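Putative sodium:solute symporter (Proteus mirabilis, PDB 5NV9) uses the sodium gradient across the bacterial inner membrane to drive uptake of the sialic acid N-acetylneuraminic acid, with two sodium ions per substrate. Local coordinates at residues 8-13 / 327-332; 93-98 / 425-430; 169-174 / 376-381; 195-200 / 288-293; 417-422 / 464-469. All blocks are in the same frame, centred on the assembly; numbering follows the deposited sequence.

Contact 1: residues 8-13 / 327-332; sequences FINYAV and GIAGLI
Asn10 reaches from the first turn of helix 8-29 to the beginning of helix 328-361, where the first amide hydrogens have no earlier carbonyl to take them. Its CB lies 3.9 Å from CA of Gly330. CG, beside the backbone N (chi1 -75°), lies 3.6 Å from Gly330 N and turns OD1 toward the start of the helix. OD1 then accepts from the N of Gly327, the N-cap residue, at 2.9 Å, with the donor tilted 30° from the carbonyl plane. The same OD1 takes a weak bond from Gly330 N at 3.0 Å, made at a poor N-H angle of 123°. ND2 passes the CB of Ala329 and donates to Phe6 O, just before helix 8-29. A side-chain amide suits this buried place because it can accept at one end and donate at the other. One turn later, Val13 lays CG1 over the peptide of Gly330 and Leu331, 3.5 Å from Leu331 N. Gly330 has no side chain to hold the backbones apart, and its CA comes within 3.9 Å of that of Asn10. Two roughly parallel transmembrane helices of the LeuT fold thus meet at a glycine, an asparagine accepting N-H groups at a helix start.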
# COMPACT_ATOMS: atom_id res chain seq x y z
N PHE A 8 14.23 28.78 -1.76
CA PHE A 8 13.49 28.98 -2.98
C PHE A 8 13.78 27.89 -4.03
O PHE A 8 12.84 27.42 -4.68
CB PHE A 8 13.82 30.35 -3.62
CG PHE A 8 13.26 30.50 -5.01
CD1 PHE A 8 11.96 31.00 -5.19
CD2 PHE A 8 13.99 30.11 -6.13
CE1 PHE A 8 11.43 31.11 -6.47
CE2 PHE A 8 13.44 30.20 -7.40
CZ PHE A 8 12.16 30.70 -7.57
N ILE A 9 15.06 27.56 -4.24
CA ILE A 9 15.43 26.54 -5.23
C ILE A 9 14.81 25.17 -4.85
O ILE A 9 14.20 24.55 -5.69
CB ILE A 9 16.94 26.38 -5.40
CG1 ILE A 9 17.57 27.61 -6.10
CG2 ILE A 9 17.26 25.19 -6.31
CD1 ILE A 9 19.07 27.52 -6.26
N ASN A 10 14.97 24.74 -3.61
CA ASN A 10 14.35 23.49 -3.16
C ASN A 10 12.80 23.48 -3.37
O ASN A 10 12.21 22.50 -3.95
CB ASN A 10 14.72 23.23 -1.69
CG ASN A 10 16.14 22.76 -1.53
OD1 ASN A 10 16.65 22.11 -2.40
ND2 ASN A 10 16.77 23.06 -0.42
N TYR A 11 12.15 24.58 -2.98
CA TYR A 11 10.76 24.76 -3.28
C TYR A 11 10.40 24.67 -4.73
O TYR A 11 9.35 24.11 -5.07
CB TYR A 11 10.17 26.08 -2.64
CG TYR A 11 9.60 25.84 -1.25
CD1 TYR A 11 8.52 25.01 -1.09
CD2 TYR A 11 10.16 26.40 -0.12
CE1 TYR A 11 7.99 24.75 0.15
CE2 TYR A 11 9.64 26.14 1.15
CZ TYR A 11 8.54 25.31 1.26
OH TYR A 11 7.95 24.99 2.48
N ALA A 12 11.20 25.27 -5.62
CA ALA A 12 10.83 25.32 -7.00
C ALA A 12 10.87 23.92 -7.59
O ALA A 12 10.12 23.62 -8.51
CB ALA A 12 11.76 26.26 -7.78
N VAL A 13 11.78 23.07 -7.10
CA VAL A 13 11.83 21.68 -7.52
C VAL A 13 10.56 20.96 -7.09
O VAL A 13 9.92 20.26 -7.89
CB VAL A 13 13.03 20.95 -6.93
CG1 VAL A 13 12.96 19.47 -7.26
CG2 VAL A 13 14.32 21.54 -7.46
N GLY A 327 18.82 22.01 -4.34
CA GLY A 327 18.29 21.34 -5.57
C GLY A 327 18.07 19.84 -5.32
O GLY A 327 16.95 19.32 -5.46
N ILE A 328 19.13 19.12 -4.95
CA ILE A 328 18.97 17.72 -4.62
C ILE A 328 17.99 17.50 -3.44
O ILE A 328 17.10 16.64 -3.52
CB ILE A 328 20.34 17.02 -4.41
CG1 ILE A 328 21.08 16.90 -5.74
CG2 ILE A 328 20.14 15.63 -3.84
CD1 ILE A 328 22.46 16.25 -5.57
N ALA A 329 18.11 18.33 -2.41
CA ALA A 329 17.27 18.24 -1.28
C ALA A 329 15.78 18.44 -1.65
O ALA A 329 14.87 17.71 -1.18
CB ALA A 329 17.73 19.21 -0.20
N GLY A 330 15.52 19.35 -2.55
CA GLY A 330 14.16 19.60 -3.00
C GLY A 330 13.57 18.46 -3.82
O GLY A 330 12.32 18.19 -3.77
N LEU A 331 14.45 17.77 -4.55
CA LEU A 331 14.09 16.59 -5.29
C LEU A 331 13.76 15.31 -4.40
O LEU A 331 12.88 14.51 -4.74
CB LEU A 331 15.18 16.28 -6.31
CG LEU A 331 14.94 15.08 -7.17
CD1 LEU A 331 13.88 15.34 -8.18
CD2 LEU A 331 16.18 14.65 -7.91
N ILE A 332 14.50 15.13 -3.31
CA ILE A 332 14.22 14.08 -2.31
C ILE A 332 12.92 14.32 -1.58
O ILE A 332 12.16 13.40 -1.37
CB ILE A 332 15.36 13.99 -1.29
CG1 ILE A 332 16.68 13.62 -2.01
CG2 ILE A 332 15.06 12.94 -0.22
CD1 ILE A 332 16.58 12.39 -2.90

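Contact 2: residues 93-98 / 425-430; sequences FYFYIP and GIFVKR
Phe95, Tyr96 and Phe427 form an aromatic cluster where helix 89-102 meets the cytoplasmic end of transmembrane helix 415-427 in this LeuT-fold transporter. Ile426 and the buried Tyr96 make the enclosed part of the contact. Ile426 CG1 sits over one face of the Tyr96 ring, a CH-pi contact 4.2 Å from the centroid and displaced toward the rim. Its CG2 branch, anti to the backbone N, turns the other way, between Phe95 CB and a face of the neighbouring Phe427 ring. A branched aliphatic side chain serves well here, since each methyl or methylene can meet a different surface. Phe422 and Met423 also pack on Tyr96, and Phe99 touches Ile426.

The other part, round Phe95 and Phe427, lies on the surface. There Phe427 turns its edge to the face of Phe95 in a T-shaped pair, with centroids 5.4 Å apart and planes at 69°. Slightly positive C-H groups at an edge meet an electron-rich face favourably, and apolar rings suit a surface that may face lipid. Beyond Phe427 the chain leaves the helix at Val428. Between the two parts the Tyr96 hydroxyl approaches the edge of the Phe427 ring, its OH lying 3.4 Å from CE2.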
# COMPACT_ATOMS: atom_id res chain seq x y z
N PHE A 93 -0.71 -15.24 -10.25
CA PHE A 93 -0.85 -15.37 -11.71
C PHE A 93 -1.62 -16.61 -12.12
O PHE A 93 -2.52 -16.53 -12.93
CB PHE A 93 0.53 -15.33 -12.39
CG PHE A 93 0.47 -15.28 -13.88
CD1 PHE A 93 0.05 -14.12 -14.52
CD2 PHE A 93 0.80 -16.40 -14.64
CE1 PHE A 93 -0.02 -14.05 -15.90
CE2 PHE A 93 0.75 -16.35 -16.03
CZ PHE A 93 0.31 -15.17 -16.67
N TYR A 94 -1.25 -17.77 -11.61
CA TYR A 94 -1.85 -18.99 -12.03
C TYR A 94 -3.22 -19.24 -11.45
O TYR A 94 -4.07 -19.75 -12.16
CB TYR A 94 -0.92 -20.18 -11.73
CG TYR A 94 0.28 -20.16 -12.65
CD1 TYR A 94 0.10 -20.12 -14.06
CD2 TYR A 94 1.58 -20.19 -12.15
CE1 TYR A 94 1.18 -20.08 -14.92
CE2 TYR A 94 2.68 -20.15 -13.01
CZ TYR A 94 2.47 -20.11 -14.39
OH TYR A 94 3.54 -20.05 -15.27
N PHE A 95 -3.48 -18.86 -10.20
CA PHE A 95 -4.75 -19.27 -9.57
C PHE A 95 -5.78 -18.17 -9.48
O PHE A 95 -6.97 -18.50 -9.45
CB PHE A 95 -4.48 -19.89 -8.22
CG PHE A 95 -3.68 -21.15 -8.30
CD1 PHE A 95 -4.19 -22.25 -8.96
CD2 PHE A 95 -2.43 -21.24 -7.71
CE1 PHE A 95 -3.44 -23.42 -9.06
CE2 PHE A 95 -1.71 -22.42 -7.77
CZ PHE A 95 -2.20 -23.51 -8.47
N TYR A 96 -5.35 -16.88 -9.39
CA TYR A 96 -6.31 -15.77 -9.07
C TYR A 96 -6.62 -14.98 -10.32
O TYR A 96 -7.77 -14.84 -10.68
CB TYR A 96 -5.76 -14.86 -7.98
CG TYR A 96 -5.73 -15.44 -6.55
CD1 TYR A 96 -4.78 -16.35 -6.15
CD2 TYR A 96 -6.66 -15.01 -5.59
CE1 TYR A 96 -4.76 -16.89 -4.85
CE2 TYR A 96 -6.64 -15.50 -4.27
CZ TYR A 96 -5.71 -16.46 -3.92
OH TYR A 96 -5.75 -16.91 -2.62
N ILE A 97 -5.58 -14.50 -11.01
CA ILE A 97 -5.74 -13.54 -12.17
C ILE A 97 -6.69 -14.00 -13.30
O ILE A 97 -7.55 -13.18 -13.76
CB ILE A 97 -4.38 -13.03 -12.68
CG1 ILE A 97 -3.89 -11.97 -11.69
CG2 ILE A 97 -4.48 -12.49 -14.10
CD1 ILE A 97 -2.45 -11.51 -11.91
N PRO A 98 -6.68 -15.30 -13.63
CA PRO A 98 -7.67 -15.77 -14.63
C PRO A 98 -9.13 -15.54 -14.26
O PRO A 98 -9.92 -15.20 -15.14
CB PRO A 98 -7.34 -17.26 -14.79
CG PRO A 98 -5.91 -17.39 -14.34
CD PRO A 98 -5.76 -16.38 -13.22
N GLY A 425 -12.53 -19.50 -1.44
CA GLY A 425 -13.18 -19.63 -2.74
C GLY A 425 -12.28 -20.25 -3.78
O GLY A 425 -12.71 -21.07 -4.60
N ILE A 426 -11.03 -19.81 -3.79
CA ILE A 426 -10.11 -20.20 -4.85
C ILE A 426 -9.63 -21.62 -4.61
O ILE A 426 -9.51 -22.36 -5.55
CB ILE A 426 -8.92 -19.17 -5.02
CG1 ILE A 426 -9.39 -17.82 -5.61
CG2 ILE A 426 -7.77 -19.73 -5.86
CD1 ILE A 426 -9.92 -17.83 -7.04
N PHE A 427 -9.38 -22.02 -3.39
CA PHE A 427 -8.73 -23.33 -3.17
C PHE A 427 -9.59 -24.46 -2.59
O PHE A 427 -9.16 -25.59 -2.57
CB PHE A 427 -7.49 -23.13 -2.30
CG PHE A 427 -6.43 -22.31 -3.00
CD1 PHE A 427 -5.74 -22.84 -4.07
CD2 PHE A 427 -6.19 -20.98 -2.63
CE1 PHE A 427 -4.77 -22.10 -4.74
CE2 PHE A 427 -5.21 -20.24 -3.27
CZ PHE A 427 -4.49 -20.80 -4.33
N VAL A 428 -10.80 -24.15 -2.13
CA VAL A 428 -11.64 -25.14 -1.48
C VAL A 428 -12.92 -25.26 -2.27
O VAL A 428 -13.87 -24.49 -2.07
CB VAL A 428 -11.90 -24.70 -0.06
CG1 VAL A 428 -12.68 -25.76 0.66
CG2 VAL A 428 -10.58 -24.42 0.64
N LYS A 429 -12.95 -26.20 -3.20
CA LYS A 429 -14.08 -26.34 -4.13
C LYS A 429 -15.44 -26.52 -3.41
O LYS A 429 -16.48 -26.05 -3.88
CB LYS A 429 -13.85 -27.53 -5.09
CG LYS A 429 -15.00 -27.77 -6.07
CD LYS A 429 -14.66 -28.77 -7.18
CE LYS A 429 -15.91 -29.19 -7.98
NZ LYS A 429 -16.31 -28.14 -8.95
N ARG A 430 -15.45 -27.16 -2.26
CA ARG A 430 -16.73 -27.44 -1.62
C ARG A 430 -17.27 -26.30 -0.78
O ARG A 430 -18.43 -26.31 -0.39
CB ARG A 430 -16.66 -28.69 -0.76
CG ARG A 430 -16.88 -29.93 -1.60
CD ARG A 430 -15.54 -30.47 -2.06
NE ARG A 430 -14.67 -30.59 -0.90
CZ ARG A 430 -13.57 -29.85 -0.65
NH1 ARG A 430 -13.16 -28.95 -1.52
NH2 ARG A 430 -12.88 -30.03 0.50

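Contact 3: residues 169-174 / 376-381; sequences YTWMGG and VAKLVI
With CG anti to the backbone N (chi1 173°), the indole of Trp171 swings out from helix 155-203 toward Lys378 of helix 370-398. Lys378 runs straight through chi2, then folds at chi3 and chi4, which curls its ammonium back over the ring. NZ stands 3.4 Å from the centroid of the Trp171 six-membered ring and 17° off the normal, a cation-pi contact over the face, and CE follows close by, 3.4 Å from CZ2. A weak hydrogen bond from NZ to Trp171 O, at 3.4 Å, gives the charge a second partner on the same residue; that carbonyl also accepts from the hydroxyl of Tyr38. At the indole edge, CD1 meets Lys378 O at 3.3 Å, in the plane of the ring. Tryptophan suits the place because its wide electron-rich face can receive a cation on the cytoplasmic side of the membrane bundle. Deeper in, Ile381 puts CG2 against Trp171 CB at 3.9 Å and more distantly against Thr170 CG2. Thr170, whose OG1 bonds to Cys166 O, packs on Ser345, a sodium ligand. This antiparallel pair lies beside the second sodium site, Na3, of this LeuT-fold symporter, the nearest Thr170 side-chain atom about 7 Å from a bound sodium ion.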
# COMPACT_ATOMS: atom_id res chain seq x y z
N TYR A 169 -5.76 15.80 -9.30
CA TYR A 169 -5.26 15.06 -10.46
C TYR A 169 -5.86 13.68 -10.54
O TYR A 169 -6.03 13.19 -11.63
CB TYR A 169 -3.71 15.04 -10.58
CG TYR A 169 -2.91 14.08 -9.68
CD1 TYR A 169 -2.96 12.68 -9.85
CD2 TYR A 169 -2.02 14.56 -8.76
CE1 TYR A 169 -2.20 11.83 -9.06
CE2 TYR A 169 -1.26 13.70 -7.94
CZ TYR A 169 -1.35 12.33 -8.10
OH TYR A 169 -0.58 11.49 -7.26
N THR A 170 -6.17 13.05 -9.41
CA THR A 170 -6.79 11.70 -9.40
C THR A 170 -8.22 11.77 -9.97
O THR A 170 -8.58 11.06 -10.89
CB THR A 170 -6.83 11.08 -7.97
OG1 THR A 170 -5.50 10.91 -7.46
CG2 THR A 170 -7.48 9.73 -7.97
N TRP A 171 -8.97 12.73 -9.48
CA TRP A 171 -10.31 13.01 -9.96
C TRP A 171 -10.44 13.24 -11.46
O TRP A 171 -11.32 12.62 -12.11
CB TRP A 171 -10.87 14.16 -9.12
CG TRP A 171 -12.18 14.71 -9.55
CD1 TRP A 171 -13.44 14.28 -9.16
CD2 TRP A 171 -12.39 15.85 -10.37
NE1 TRP A 171 -14.41 15.06 -9.74
CE2 TRP A 171 -13.80 16.03 -10.48
CE3 TRP A 171 -11.54 16.71 -11.06
CZ2 TRP A 171 -14.37 17.06 -11.26
CZ3 TRP A 171 -12.11 17.73 -11.84
CH2 TRP A 171 -13.51 17.89 -11.93
N MSE A 172 -9.55 14.06 -12.04
CA MSE A 172 -9.56 14.42 -13.46
C MSE A 172 -9.10 13.29 -14.29
O MSE A 172 -9.60 13.08 -15.37
CB MSE A 172 -8.49 15.54 -13.69
CG MSE A 172 -8.94 16.84 -12.99
SE MSE A 172 -7.97 18.45 -13.66
CE MSE A 172 -6.09 17.84 -13.38
N GLY A 173 -8.09 12.58 -13.80
CA GLY A 173 -7.32 11.66 -14.64
C GLY A 173 -7.72 10.22 -14.81
O GLY A 173 -7.24 9.54 -15.76
N GLY A 174 -8.58 9.73 -13.90
CA GLY A 174 -9.05 8.36 -13.98
C GLY A 174 -7.90 7.43 -13.62
O GLY A 174 -6.90 7.89 -13.13
N VAL A 376 -20.91 9.26 -10.54
CA VAL A 376 -20.71 8.74 -9.18
C VAL A 376 -19.25 8.34 -8.96
O VAL A 376 -18.73 8.58 -7.91
CB VAL A 376 -21.72 7.59 -8.87
CG1 VAL A 376 -21.49 6.99 -7.50
CG2 VAL A 376 -23.15 8.13 -8.93
N ALA A 377 -18.61 7.77 -9.99
CA ALA A 377 -17.17 7.49 -10.00
C ALA A 377 -16.37 8.73 -9.61
O ALA A 377 -15.52 8.64 -8.70
CB ALA A 377 -16.72 6.97 -11.35
N LYS A 378 -16.65 9.87 -10.26
CA LYS A 378 -15.97 11.11 -9.91
C LYS A 378 -16.28 11.64 -8.53
O LYS A 378 -15.38 12.05 -7.80
CB LYS A 378 -16.27 12.19 -10.94
CG LYS A 378 -15.46 11.97 -12.20
CD LYS A 378 -15.85 12.95 -13.30
CE LYS A 378 -15.29 14.35 -13.05
NZ LYS A 378 -13.83 14.45 -13.37
N LEU A 379 -17.55 11.65 -8.18
CA LEU A 379 -18.03 12.16 -6.89
C LEU A 379 -17.38 11.48 -5.70
O LEU A 379 -16.96 12.12 -4.75
CB LEU A 379 -19.53 11.93 -6.83
CG LEU A 379 -20.23 12.49 -5.60
CD1 LEU A 379 -19.93 13.98 -5.40
CD2 LEU A 379 -21.72 12.20 -5.72
N VAL A 380 -17.23 10.16 -5.79
CA VAL A 380 -16.71 9.43 -4.66
C VAL A 380 -15.22 9.70 -4.42
O VAL A 380 -14.74 9.62 -3.30
CB VAL A 380 -17.02 7.93 -4.76
CG1 VAL A 380 -16.32 7.15 -3.66
CG2 VAL A 380 -18.50 7.72 -4.67
N ILE A 381 -14.48 10.03 -5.46
CA ILE A 381 -13.13 10.54 -5.25
C ILE A 381 -13.10 11.82 -4.37
O ILE A 381 -12.37 11.90 -3.41
CB ILE A 381 -12.35 10.61 -6.58
CG1 ILE A 381 -12.00 9.14 -6.95
CG2 ILE A 381 -11.06 11.41 -6.37
CD1 ILE A 381 -11.75 8.95 -8.36

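Contact 4: residues 195-200 / 288-293; sequences LIFIMI and FFAIGS
Ile291 of helix 267-301 projects between Ile196 and Ile200, residues one turn apart on helix 155-203, and lies at about a right angle to both. Its branches divide the work. CG1 and CD1 lie against CG2 of Ile196, each at 3.8 Å, while CG2 is shared between that same methyl and the tip of Ile200, whose CD1 is 4.0 Å away. With chi1 at -72°, CG1 sits beside the backbone N and CG2 beside the carbonyl carbon, which spreads the two branches along the neighbouring helix. Beta-branched side chains suit such a place, offering several apolar surfaces close to the backbone while having few rotamers to give up in a helix.

The two helices run nearly parallel, their short segments inclined at 27° with axes 9.2 Å apart at closest approach. Both belong to the transmembrane bundle of the LeuT fold, and they meet here close to its periplasmic side. Helix 315-323 adds to the packing, with Leu316 touching Ile196 and Ile291, and Phe319 touching Ile200.

Phe197 works on a different flank. Its CG is anti to the backbone N (chi1 -177°), which extends the ring toward Ala290, where CE1 and the alanine CB are 3.5 Å apart in an oblique approach. The small methyl of Ala290 lets the ring come near the opposing backbone, so that CE1 also lies 3.8 Å from Ala290 O.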
# COMPACT_ATOMS: atom_id res chain seq x y z
N LEU A 195 19.88 7.60 -4.47
CA LEU A 195 20.69 8.79 -4.41
C LEU A 195 21.03 9.14 -2.95
O LEU A 195 22.11 9.61 -2.66
CB LEU A 195 19.96 9.95 -5.08
CG LEU A 195 20.80 11.22 -5.17
CD1 LEU A 195 22.04 11.06 -6.06
CD2 LEU A 195 19.89 12.31 -5.64
N ILE A 196 20.06 8.96 -2.05
CA ILE A 196 20.25 9.14 -0.56
C ILE A 196 21.35 8.19 -0.09
O ILE A 196 22.29 8.58 0.61
CB ILE A 196 18.97 8.86 0.24
CG1 ILE A 196 17.90 9.94 -0.04
CG2 ILE A 196 19.30 8.81 1.72
CD1 ILE A 196 16.48 9.54 0.32
N PHE A 197 21.22 6.94 -0.48
CA PHE A 197 22.23 5.96 -0.09
C PHE A 197 23.65 6.43 -0.51
O PHE A 197 24.55 6.53 0.32
CB PHE A 197 21.95 4.57 -0.69
CG PHE A 197 22.95 3.55 -0.23
CD1 PHE A 197 23.04 3.22 1.11
CD2 PHE A 197 23.83 2.99 -1.13
CE1 PHE A 197 23.98 2.29 1.54
CE2 PHE A 197 24.79 2.09 -0.71
CZ PHE A 197 24.88 1.74 0.63
N ILE A 198 23.83 6.69 -1.78
CA ILE A 198 25.09 7.19 -2.32
C ILE A 198 25.73 8.36 -1.56
O ILE A 198 26.94 8.32 -1.25
CB ILE A 198 24.92 7.55 -3.81
CG1 ILE A 198 24.76 6.25 -4.60
CG2 ILE A 198 26.15 8.33 -4.32
CD1 ILE A 198 24.14 6.46 -5.95
N MSE A 199 24.92 9.37 -1.28
CA MSE A 199 25.33 10.53 -0.56
C MSE A 199 25.76 10.22 0.85
O MSE A 199 26.72 10.86 1.34
CB MSE A 199 24.21 11.58 -0.50
CG MSE A 199 23.80 11.93 -1.96
SE MSE A 199 23.77 13.88 -2.33
CE MSE A 199 25.64 14.07 -1.69
N ILE A 200 25.05 9.33 1.54
CA ILE A 200 25.46 8.95 2.87
C ILE A 200 26.79 8.19 2.77
O ILE A 200 27.65 8.39 3.59
CB ILE A 200 24.46 8.05 3.65
CG1 ILE A 200 23.12 8.72 3.83
CG2 ILE A 200 25.04 7.73 5.04
CD1 ILE A 200 22.00 7.75 4.17
N PHE A 288 16.22 1.12 1.07
CA PHE A 288 15.63 1.72 2.27
C PHE A 288 16.28 1.15 3.56
O PHE A 288 16.54 1.89 4.50
CB PHE A 288 14.12 1.64 2.25
CG PHE A 288 13.50 2.54 1.22
CD1 PHE A 288 13.42 3.92 1.44
CD2 PHE A 288 13.07 2.06 0.01
CE1 PHE A 288 12.92 4.79 0.46
CE2 PHE A 288 12.57 2.93 -0.98
CZ PHE A 288 12.47 4.28 -0.75
N PHE A 289 16.54 -0.14 3.58
CA PHE A 289 17.28 -0.75 4.70
C PHE A 289 18.69 -0.18 4.73
O PHE A 289 19.17 0.23 5.78
CB PHE A 289 17.31 -2.29 4.56
CG PHE A 289 15.99 -2.92 4.92
CD1 PHE A 289 15.68 -3.15 6.24
CD2 PHE A 289 15.00 -3.17 3.94
CE1 PHE A 289 14.45 -3.71 6.60
CE2 PHE A 289 13.76 -3.71 4.32
CZ PHE A 289 13.48 -3.96 5.66
N ALA A 290 19.34 -0.16 3.56
CA ALA A 290 20.73 0.30 3.48
C ALA A 290 20.85 1.71 3.97
O ALA A 290 21.83 2.05 4.67
CB ALA A 290 21.33 0.10 2.09
N ILE A 291 19.83 2.53 3.70
CA ILE A 291 19.79 3.88 4.22
C ILE A 291 19.83 3.99 5.76
O ILE A 291 20.62 4.80 6.29
CB ILE A 291 18.64 4.72 3.62
CG1 ILE A 291 18.96 5.07 2.17
CG2 ILE A 291 18.45 6.01 4.37
CD1 ILE A 291 17.68 5.35 1.39
N GLY A 292 19.01 3.19 6.46
CA GLY A 292 19.01 3.14 7.93
C GLY A 292 20.32 2.65 8.48
O GLY A 292 20.84 3.20 9.41
N SER A 293 20.90 1.63 7.89
CA SER A 293 22.22 1.21 8.30
C SER A 293 23.32 2.27 8.07
O SER A 293 24.20 2.50 8.93
CB SER A 293 22.54 -0.10 7.57
OG SER A 293 21.64 -1.10 7.98

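Contact 5: residues 417-422 / 464-469; sequences PMTGLF and IGSMSV
Val469 points from helix 459-475 into helix 415-427, and its two methyls rest on successive turns of the backbone there. CG1, anti to the backbone N (chi1 178°), lies 3.6 Å from Leu421 N and continues to the side chain, 3.9 Å from Leu421 CD2. CG2 turns toward the preceding turn, 3.7 Å from Pro417 O. Between these two points Gly420 offers only backbone, and Ser466 O and Val469 CB pack directly against its CA, the carbonyl oxygen of Ser466 at 3.6 Å from Gly420 CA.

Gly465 does the same for the other helix, beside the ring of Pro417. Two transmembrane helices thus cross with a glycine contributed by each, their axes 6.9 Å apart at a signed angle of -38°. Both follow the sodium-binding helix 328-361 in the chain of this LeuT-fold transporter.

Small polar residues occupy the flank. Ser466 brings OG to Thr419, 3.6 Å from its CB, but this is packing; the hydroxyl bonds instead to Gly416 O, one residue before the 417-422 segment, and so ties the helices together by a polar link. Thr419 OG1 is satisfied within its own helix by Gly415 O. Small side chains that can hydrogen-bond to a helix carbonyl suit a buried interface, being both compact and able to satisfy their polar atoms. Further out, helix 433-452 covers the valine side, where Ser443 touches both Pro417 and Val469, and Gln249 and Phe245 of helix 236-253 cover the side of Thr419 and Ser466.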
# COMPACT_ATOMS: atom_id res chain seq x y z
N PRO A 417 -9.94 -11.61 7.50
CA PRO A 417 -11.15 -12.31 7.00
C PRO A 417 -11.38 -12.05 5.50
O PRO A 417 -11.77 -12.95 4.77
CB PRO A 417 -12.28 -11.73 7.88
CG PRO A 417 -11.60 -11.20 9.11
CD PRO A 417 -10.23 -10.76 8.66
N MSE A 418 -11.12 -10.83 5.00
CA MSE A 418 -11.33 -10.58 3.57
C MSE A 418 -10.45 -11.50 2.73
O MSE A 418 -10.89 -12.09 1.70
CB MSE A 418 -11.08 -9.08 3.41
CG MSE A 418 -11.08 -8.55 1.98
SE MSE A 418 -10.49 -6.65 1.98
CE MSE A 418 -10.81 -6.37 3.91
N THR A 419 -9.22 -11.68 3.17
CA THR A 419 -8.23 -12.45 2.43
C THR A 419 -8.54 -13.95 2.52
O THR A 419 -8.32 -14.72 1.55
CB THR A 419 -6.82 -12.22 3.00
OG1 THR A 419 -6.43 -10.85 2.88
CG2 THR A 419 -5.82 -13.11 2.34
N GLY A 420 -9.01 -14.40 3.69
CA GLY A 420 -9.42 -15.80 3.83
C GLY A 420 -10.55 -16.21 2.86
O GLY A 420 -10.59 -17.35 2.37
N LEU A 421 -11.50 -15.30 2.67
CA LEU A 421 -12.58 -15.52 1.76
C LEU A 421 -12.10 -15.85 0.37
O LEU A 421 -12.68 -16.73 -0.23
CB LEU A 421 -13.54 -14.34 1.71
CG LEU A 421 -14.46 -14.14 2.93
CD1 LEU A 421 -15.10 -12.75 2.94
CD2 LEU A 421 -15.57 -15.18 2.95
N PHE A 422 -11.08 -15.12 -0.14
CA PHE A 422 -10.49 -15.42 -1.42
C PHE A 422 -9.77 -16.76 -1.45
O PHE A 422 -9.87 -17.50 -2.44
CB PHE A 422 -9.54 -14.26 -1.97
CG PHE A 422 -10.28 -13.02 -2.44
CD1 PHE A 422 -10.66 -12.06 -1.57
CD2 PHE A 422 -10.64 -12.87 -3.77
CE1 PHE A 422 -11.37 -10.93 -1.99
CE2 PHE A 422 -11.33 -11.76 -4.21
CZ PHE A 422 -11.70 -10.80 -3.32
N ILE A 464 -4.53 -15.37 11.62
CA ILE A 464 -5.67 -15.84 12.41
C ILE A 464 -6.94 -15.55 11.63
O ILE A 464 -7.79 -16.41 11.48
CB ILE A 464 -5.71 -15.16 13.82
CG1 ILE A 464 -4.72 -15.90 14.77
CG2 ILE A 464 -7.11 -15.16 14.42
CD1 ILE A 464 -4.33 -15.17 16.03
N GLY A 465 -7.06 -14.31 11.17
CA GLY A 465 -8.21 -13.90 10.41
C GLY A 465 -8.37 -14.75 9.15
O GLY A 465 -9.45 -15.28 8.90
N SER A 466 -7.30 -14.89 8.39
CA SER A 466 -7.33 -15.67 7.17
C SER A 466 -7.65 -17.13 7.42
O SER A 466 -8.57 -17.67 6.81
CB SER A 466 -6.00 -15.57 6.41
OG SER A 466 -5.95 -14.31 5.74
N MSE A 467 -6.87 -17.76 8.28
CA MSE A 467 -6.99 -19.22 8.49
C MSE A 467 -8.31 -19.61 9.17
O MSE A 467 -8.77 -20.73 9.00
CB MSE A 467 -5.77 -19.77 9.20
CG MSE A 467 -4.52 -19.70 8.33
SE MSE A 467 -4.78 -20.54 6.55
CE MSE A 467 -5.44 -22.28 7.20
N SER A 468 -8.93 -18.68 9.92
CA SER A 468 -10.22 -18.91 10.54
C SER A 468 -11.33 -19.06 9.46
O SER A 468 -12.23 -19.90 9.57
CB SER A 468 -10.60 -17.74 11.45
OG SER A 468 -9.95 -17.74 12.71
N VAL A 469 -11.31 -18.20 8.43
CA VAL A 469 -12.23 -18.30 7.34
C VAL A 469 -12.01 -19.65 6.61
O VAL A 469 -12.98 -20.39 6.32
CB VAL A 469 -12.14 -17.07 6.37
CG1 VAL A 469 -13.10 -17.25 5.22
CG2 VAL A 469 -12.54 -15.79 7.08

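How the contacts relate
Contacts 4 and 5 are the buried ones, whereas contacts 1, 2 and 3 are only partly so, 1 and 2 with surface residues. Contacts 1 and 5 share glycine bringing two helix backbones together, but contact 1 adds hydrogen bonds at a helix start while contact 5 joins its segments by packing. Contact 2 relies on aromatic rings and contact 3 on a cation over a ring, both on the cytoplasmic side; contact 4 is purely apolar. Helix 155-203 serves contacts 3 and 4, and helix 415-427 serves contacts 2 and 5. Contacts 1 and 4 touch through Ile332 and Ile196, contacts 2 and 5 through Tyr96 and Phe422, two clusters on opposite sides of the chain's centre.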